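Local coordinates for protein murein peptide amidase A (PDB 5HXD) that probably hydrolyses the gamma-D-glutamyl-diaminopimelic acid amide bond of murein tripeptide, as a zinc-dependent peptidase of the M14 family in muropeptide degradation, at residues A[48-52]-A[86-90]; A[20-24]-A[136-141]. All coordinates share one frame; numbering follows the deposited sequence.

Interaction 1: A[48-52]-A[86-90]. With ZN (zinc ion), chain C.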
ATOM      1  N   THR A  48       5.405  -5.653   6.225  1.00 38.37           N
ATOM      2  CA  THR A  48       6.540  -5.253   7.044  1.00 41.54           C
ATOM      3  C   THR A  48       7.182  -4.005   6.446  1.00 42.74           C
ATOM      4  O   THR A  48       7.475  -3.051   7.168  1.00 38.91           O
ATOM      5  CB  THR A  48       7.611  -6.351   7.158  1.00 39.33           C
ATOM      6  OG1 THR A  48       7.064  -7.502   7.795  1.00 43.06           O
ATOM      7  CG2 THR A  48       8.800  -5.852   7.971  1.00 43.60           C
ATOM      8  N   HIS A  49       7.398  -4.044   5.127  1.00 44.49           N
ATOM      9  CA  HIS A  49       7.887  -2.907   4.344  1.00 39.31           C
ATOM     10  C   HIS A  49       6.721  -2.267   3.592  1.00 42.50           C
ATOM     11  O   HIS A  49       6.044  -2.950   2.820  1.00 44.41           O
ATOM     12  CB  HIS A  49       8.953  -3.354   3.352  1.00 39.45           C
ATOM     13  CG  HIS A  49      10.217  -3.843   3.989  1.00 45.05           C
ATOM     14  ND1 HIS A  49      10.991  -4.837   3.432  1.00 42.71           N
ATOM     15  CD2 HIS A  49      10.853  -3.455   5.122  1.00 43.06           C
ATOM     16  CE1 HIS A  49      12.049  -5.046   4.199  1.00 47.49           C
ATOM     17  NE2 HIS A  49      11.986  -4.220   5.229  1.00 43.39           N
ATOM     18  N   GLY A  50       6.502  -0.968   3.787  1.00 40.49           N
ATOM     19  CA  GLY A  50       5.324  -0.286   3.262  1.00 40.12           C
ATOM     20  C   GLY A  50       5.136  -0.177   1.754  1.00 40.60           C
ATOM     21  O   GLY A  50       4.024   0.064   1.301  1.00 41.89           O
ATOM     22  N   ASP A  51       6.195  -0.352   0.964  1.00 44.56           N
ATOM     23  CA  ASP A  51       6.033  -0.410  -0.497  1.00 46.12           C
ATOM     24  C   ASP A  51       5.784  -1.837  -1.053  1.00 47.73           C
ATOM     25  O   ASP A  51       5.515  -1.989  -2.248  1.00 49.16           O
ATOM     26  CB  ASP A  51       7.245   0.213  -1.193  1.00 39.56           C
ATOM     27  CG  ASP A  51       8.543  -0.436  -0.792  1.00 41.16           C
ATOM     28  OD1 ASP A  51       8.559  -1.084   0.260  1.00 45.39           O
ATOM     29  OD2 ASP A  51       9.561  -0.288  -1.503  1.00 45.61           O
ATOM     30  N   GLU A  52       5.833  -2.861  -0.190  1.00 48.45           N
ATOM     31  CA  GLU A  52       5.584  -4.249  -0.613  1.00 45.29           C
ATOM     32  C   GLU A  52       4.103  -4.609  -0.502  1.00 41.86           C
ATOM     33  O   GLU A  52       3.676  -5.487   0.256  1.00 46.95           O
ATOM     34  CB  GLU A  52       6.480  -5.211   0.174  1.00 42.25           C
ATOM     35  CG  GLU A  52       7.948  -4.819   0.072  1.00 42.91           C
ATOM     36  CD  GLU A  52       8.913  -5.781   0.745  1.00 48.94           C
ATOM     37  OE1 GLU A  52       8.518  -6.510   1.680  1.00 55.56           O
ATOM     38  OE2 GLU A  52      10.097  -5.786   0.360  1.00 53.44           O
ATOM     39  N   LEU A  86       2.631   5.919   3.149  1.00 36.43           N
ATOM     40  CA  LEU A  86       3.686   6.752   2.592  1.00 37.28           C
ATOM     41  C   LEU A  86       4.414   6.105   1.398  1.00 39.34           C
ATOM     42  O   LEU A  86       5.399   6.660   0.925  1.00 38.05           O
ATOM     43  CB  LEU A  86       4.713   7.104   3.682  1.00 34.24           C
ATOM     44  CG  LEU A  86       4.275   7.984   4.858  1.00 36.63           C
ATOM     45  CD1 LEU A  86       5.286   7.940   6.002  1.00 30.09           C
ATOM     46  CD2 LEU A  86       4.054   9.431   4.383  1.00 41.40           C
ATOM     47  N   GLY A  87       3.955   4.943   0.919  1.00 37.89           N
ATOM     48  CA  GLY A  87       4.609   4.260  -0.196  1.00 37.64           C
ATOM     49  C   GLY A  87       6.106   4.049   0.005  1.00 36.79           C
ATOM     50  O   GLY A  87       6.889   3.883  -0.935  1.00 33.73           O
ATOM     51  N   LEU A  88       6.479   4.039   1.274  1.00 37.31           N
ATOM     52  CA  LEU A  88       7.849   3.974   1.717  1.00 35.45           C
ATOM     53  C   LEU A  88       8.150   2.549   2.214  1.00 40.97           C
ATOM     54  O   LEU A  88       7.246   1.833   2.601  1.00 41.13           O
ATOM     55  CB  LEU A  88       8.042   5.011   2.819  1.00 35.13           C
ATOM     56  CG  LEU A  88       9.395   5.477   3.314  1.00 39.86           C
ATOM     57  CD1 LEU A  88      10.074   6.302   2.253  1.00 44.14           C
ATOM     58  CD2 LEU A  88       9.159   6.308   4.547  1.00 40.92           C
ATOM     59  N   ARG A  89       9.413   2.135   2.179  1.00 44.37           N
ATOM     60  CA  ARG A  89       9.838   0.843   2.719  1.00 35.29           C
ATOM     61  C   ARG A  89       9.988   0.839   4.245  1.00 36.49           C
ATOM     62  O   ARG A  89       9.659  -0.136   4.904  1.00 46.03           O
ATOM     63  CB  ARG A  89      11.156   0.446   2.072  1.00 37.38           C
ATOM     64  CG  ARG A  89      11.892  -0.657   2.772  1.00 41.03           C
ATOM     65  CD  ARG A  89      13.285  -0.803   2.205  1.00 44.50           C
ATOM     66  NE  ARG A  89      14.068  -1.847   2.858  1.00 46.58           N
ATOM     67  CZ  ARG A  89      14.138  -3.100   2.425  1.00 46.43           C
ATOM     68  NH1 ARG A  89      13.479  -3.464   1.335  1.00 48.75           N
ATOM     69  NH2 ARG A  89      14.882  -3.979   3.064  1.00 42.58           N
ATOM     70  N   ALA A  90      10.493   1.939   4.787  1.00 40.19           N
ATOM     71  CA  ALA A  90      10.701   2.158   6.216  1.00 35.44           C
ATOM     72  C   ALA A  90       9.448   2.671   6.915  1.00 40.90           C
ATOM     73  O   ALA A  90       8.464   3.003   6.248  1.00 41.19           O
ATOM     74  CB  ALA A  90      11.816   3.146   6.408  1.00 41.78           C
TER
HETATM   75 ZN    ZN C 301      11.725  -7.180   1.534  0.76 72.80          ZN
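The Arg-89 guanidinium lies over one face of the His-49 imidazole, with CZ 3.3 Å above the ring plane and displaced toward its rim. The two planes are 30° apart, and the closest approach is His-49 CE1 to Arg-89 NH2, 3.2 Å. Nearer the backbone, Arg-89 CG sits over the same ring in a CH-pi contact, 4.0 Å from the centroid. With CG anti to the backbone N (chi1 165°) and the chain extended as far as NE, the arginine runs alongside the histidine and points the same way. At the ring edge, in plane, lie the Glu-52 carboxylate carbon and the zinc ion. Glu-52 OE2 binds the zinc at 2.4 Å. His-49 is a predicted ligand too, yet in this model its ND1 stands 3.1 Å from the metal, longer than a coordination bond, and a weak hydrogen bond from ND1 to Glu-52 OE2 fits a ring not bound to the zinc. The ring and the guanidinium share a second-shell partner, Asp-96, which accepts from His-49 NE2 and forms a salt bridge with Arg-89 NH2.

Asp-51 OD1 packs against Arg-89 CA at 3.4 Å, its carboxylate turned nearly perpendicular to the guanidinium. The backbones are joined by a weak bond from Gly-50 N to Arg-89 O, 3.5 Å. His-49 to Glu-52 forms a type I turn that places both ends of the HxxE motif beside the zinc. This turn leads from strand 43-45 into helix 53-65, next to strand 153-157, while 86-90 follows helix 81-85, whose end is a Schellman motif with Gly-87 at C-prime.

Interaction 2: A[20-24]-A[136-141]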
ATOM      1  N   TYR A  20      -3.565  -4.741  18.036  1.00 45.00           N
ATOM      2  CA  TYR A  20      -2.431  -4.998  18.942  1.00 44.20           C
ATOM      3  C   TYR A  20      -1.480  -3.798  19.111  1.00 47.85           C
ATOM      4  O   TYR A  20      -0.333  -3.969  19.543  1.00 45.07           O
ATOM      5  CB  TYR A  20      -1.613  -6.205  18.476  1.00 43.64           C
ATOM      6  CG  TYR A  20      -0.869  -5.989  17.167  1.00 46.96           C
ATOM      7  CD1 TYR A  20       0.462  -5.595  17.154  1.00 43.11           C
ATOM      8  CD2 TYR A  20      -1.502  -6.200  15.943  1.00 45.65           C
ATOM      9  CE1 TYR A  20       1.133  -5.415  15.970  1.00 44.49           C
ATOM     10  CE2 TYR A  20      -0.841  -6.022  14.759  1.00 42.00           C
ATOM     11  CZ  TYR A  20       0.473  -5.627  14.772  1.00 43.34           C
ATOM     12  OH  TYR A  20       1.130  -5.458  13.574  1.00 41.20           O
ATOM     13  N   GLY A  21      -1.939  -2.594  18.763  1.00 46.17           N
ATOM     14  CA  GLY A  21      -1.187  -1.406  19.121  1.00 41.13           C
ATOM     15  C   GLY A  21      -1.427  -0.167  18.288  1.00 43.26           C
ATOM     16  O   GLY A  21      -2.485  -0.005  17.687  1.00 47.17           O
ATOM     17  N   ARG A  22      -0.425   0.712  18.273  1.00 43.33           N
ATOM     18  CA  ARG A  22      -0.416   1.923  17.460  1.00 35.66           C
ATOM     19  C   ARG A  22       0.938   2.144  16.748  1.00 40.72           C
ATOM     20  O   ARG A  22       2.017   2.028  17.349  1.00 30.61           O
ATOM     21  CB  ARG A  22      -0.751   3.146  18.315  1.00 30.46           C
ATOM     22  CG  ARG A  22      -2.186   3.222  18.797  1.00 36.13           C
ATOM     23  CD  ARG A  22      -3.136   3.414  17.644  1.00 46.15           C
ATOM     24  NE  ARG A  22      -4.549   3.238  17.994  1.00 50.76           N
ATOM     25  CZ  ARG A  22      -5.547   3.825  17.331  1.00 46.56           C
ATOM     26  NH1 ARG A  22      -5.263   4.610  16.309  1.00 44.62           N
ATOM     27  NH2 ARG A  22      -6.816   3.632  17.678  1.00 46.61           N
ATOM     28  N   SER A  23       0.859   2.477  15.459  1.00 45.32           N
ATOM     29  CA  SER A  23       2.004   2.968  14.694  1.00 38.19           C
ATOM     30  C   SER A  23       2.506   4.272  15.276  1.00 37.42           C
ATOM     31  O   SER A  23       1.789   4.959  15.994  1.00 35.67           O
ATOM     32  CB  SER A  23       1.643   3.172  13.209  1.00 41.81           C
ATOM     33  OG  SER A  23       0.650   4.179  13.023  1.00 42.74           O
ATOM     34  N   LEU A  24       3.745   4.605  14.945  1.00 40.59           N
ATOM     35  CA  LEU A  24       4.342   5.888  15.295  1.00 41.71           C
ATOM     36  C   LEU A  24       3.481   7.132  15.001  1.00 39.84           C
ATOM     37  O   LEU A  24       3.442   8.076  15.792  1.00 43.40           O
ATOM     38  CB  LEU A  24       5.664   6.026  14.562  1.00 38.10           C
ATOM     39  CG  LEU A  24       6.465   7.201  15.080  1.00 44.23           C
ATOM     40  CD1 LEU A  24       6.770   7.040  16.576  1.00 38.41           C
ATOM     41  CD2 LEU A  24       7.728   7.318  14.273  1.00 44.53           C
ATOM     42  N   PRO A 136       7.790   1.397  17.545  1.00 39.60           N
ATOM     43  CA  PRO A 136       6.514   0.948  18.108  1.00 38.67           C
ATOM     44  C   PRO A 136       5.906  -0.198  17.311  1.00 40.50           C
ATOM     45  O   PRO A 136       5.422  -1.147  17.928  1.00 42.42           O
ATOM     46  CB  PRO A 136       5.624   2.201  18.050  1.00 32.95           C
ATOM     47  CG  PRO A 136       6.282   3.125  17.124  1.00 38.63           C
ATOM     48  CD  PRO A 136       7.743   2.803  17.112  1.00 37.86           C
ATOM     49  N   GLU A 137       5.938  -0.118  15.984  1.00 37.47           N
ATOM     50  CA  GLU A 137       5.530  -1.232  15.141  1.00 35.05           C
ATOM     51  C   GLU A 137       6.270  -2.520  15.496  1.00 42.17           C
ATOM     52  O   GLU A 137       5.690  -3.599  15.444  1.00 42.93           O
ATOM     53  CB  GLU A 137       5.769  -0.914  13.669  1.00 38.07           C
ATOM     54  CG  GLU A 137       4.912   0.188  13.092  1.00 34.04           C
ATOM     55  CD  GLU A 137       5.521   1.558  13.268  1.00 34.79           C
ATOM     56  OE1 GLU A 137       6.634   1.667  13.821  1.00 38.63           O
ATOM     57  OE2 GLU A 137       4.871   2.535  12.857  1.00 35.86           O
ATOM     58  N   THR A 138       7.550  -2.414  15.851  1.00 39.98           N
ATOM     59  CA  THR A 138       8.347  -3.602  16.159  1.00 39.94           C
ATOM     60  C   THR A 138       7.988  -4.224  17.505  1.00 43.55           C
ATOM     61  O   THR A 138       7.803  -5.441  17.631  1.00 43.68           O
ATOM     62  CB  THR A 138       9.835  -3.276  16.178  1.00 41.71           C
ATOM     63  OG1 THR A 138      10.206  -2.717  14.911  1.00 37.70           O
ATOM     64  CG2 THR A 138      10.659  -4.542  16.500  1.00 35.57           C
ATOM     65  N   GLN A 139       7.912  -3.372  18.518  1.00 42.70           N
ATOM     66  CA  GLN A 139       7.545  -3.803  19.849  1.00 42.93           C
ATOM     67  C   GLN A 139       6.180  -4.446  19.857  1.00 40.27           C
ATOM     68  O   GLN A 139       6.006  -5.511  20.441  1.00 41.81           O
ATOM     69  CB  GLN A 139       7.605  -2.624  20.819  1.00 38.19           C
ATOM     70  CG  GLN A 139       9.047  -2.282  21.185  1.00 46.65           C
ATOM     71  CD  GLN A 139       9.239  -0.844  21.643  1.00 56.42           C
ATOM     72  OE1 GLN A 139       8.288  -0.175  22.056  1.00 62.79           O
ATOM     73  NE2 GLN A 139      10.481  -0.363  21.574  1.00 55.24           N
ATOM     74  N   ALA A 140       5.224  -3.812  19.190  1.00 38.38           N
ATOM     75  CA  ALA A 140       3.858  -4.297  19.193  1.00 36.64           C
ATOM     76  C   ALA A 140       3.765  -5.700  18.614  1.00 40.15           C
ATOM     77  O   ALA A 140       3.098  -6.565  19.183  1.00 39.28           O
ATOM     78  CB  ALA A 140       2.973  -3.366  18.444  1.00 37.40           C
ATOM     79  N   LEU A 141       4.431  -5.929  17.491  1.00 40.55           N
ATOM     80  CA  LEU A 141       4.412  -7.260  16.904  1.00 40.67           C
ATOM     81  C   LEU A 141       5.115  -8.272  17.807  1.00 39.72           C
ATOM     82  O   LEU A 141       4.667  -9.393  17.916  1.00 43.72           O
ATOM     83  CB  LEU A 141       5.065  -7.271  15.519  1.00 36.95           C
ATOM     84  CG  LEU A 141       4.896  -8.606  14.778  1.00 34.12           C
ATOM     85  CD1 LEU A 141       3.457  -8.791  14.332  1.00 37.33           C
ATOM     86  CD2 LEU A 141       5.845  -8.747  13.604  1.00 36.42           C
TER
HETATM   87  O   HOH W   1       0.977  -5.754  20.491  1.00 38.30           O
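Leu-24 N donates to Glu-137 OE2 at 3.1 Å, approaching from above the carboxylate plane, 53° out of it. The glutamate chain bends at chi2 (88°), which swings the carboxylate from the helix back toward the loop. Its other oxygen, OE1, is held by Asn-91 ND2, so both oxygens of this buried acid have a donor. The same OE2 also lies 3.3 Å from Ser-23 CB; the serine hydroxyl itself bonds with Ala-27 N and Asp-82 OD1.

Carbon contacts extend the joint along the helix. Pro-136 presents CG to Leu-24 CB at 3.9 Å; separately, its CB meets the carbonyl oxygen of Arg-22. One turn further along the helix, Ala-140 CB packs 3.6 Å from Tyr-20 CD1. The tyrosine ring runs on past Ala-140 to Leu-141, where Tyr-20 OH lies 4.1 Å from Leu-141 CD1.

Strand 20-22 runs almost antiparallel to helix 136-141, at 168°, with the axes 7.9 Å apart. Leu-29 of strand 28-31 pairs with Tyr-20 and also touches Ala-140. Strands 18-22 and 28-31 thus form a beta hairpin, one strand of which packs lengthwise on helix 136-148 of the alpha/beta carboxypeptidase domain.

Interaction 1 is nested in the chain segment that interaction 2 closes, their centres about 15 Å apart and their nearest atoms about 6 Å apart without touching. Helix 81-85 connects them physically: 86-90 leaves its end, and its Asp-82 meets Ser-23, Leu-24 and Glu-137. A second connection runs through the loop that follows Arg-89, for Asn-91 binds Glu-137 while Asp-96 holds both His-49 and Arg-89. Only interaction 1 contains predicted zinc ligands and binds the metal. Interaction 2 is farther from it, the Leu-141 side chain about 14 Å from the zinc and that of Glu-137 about 10 Å from that of His-49.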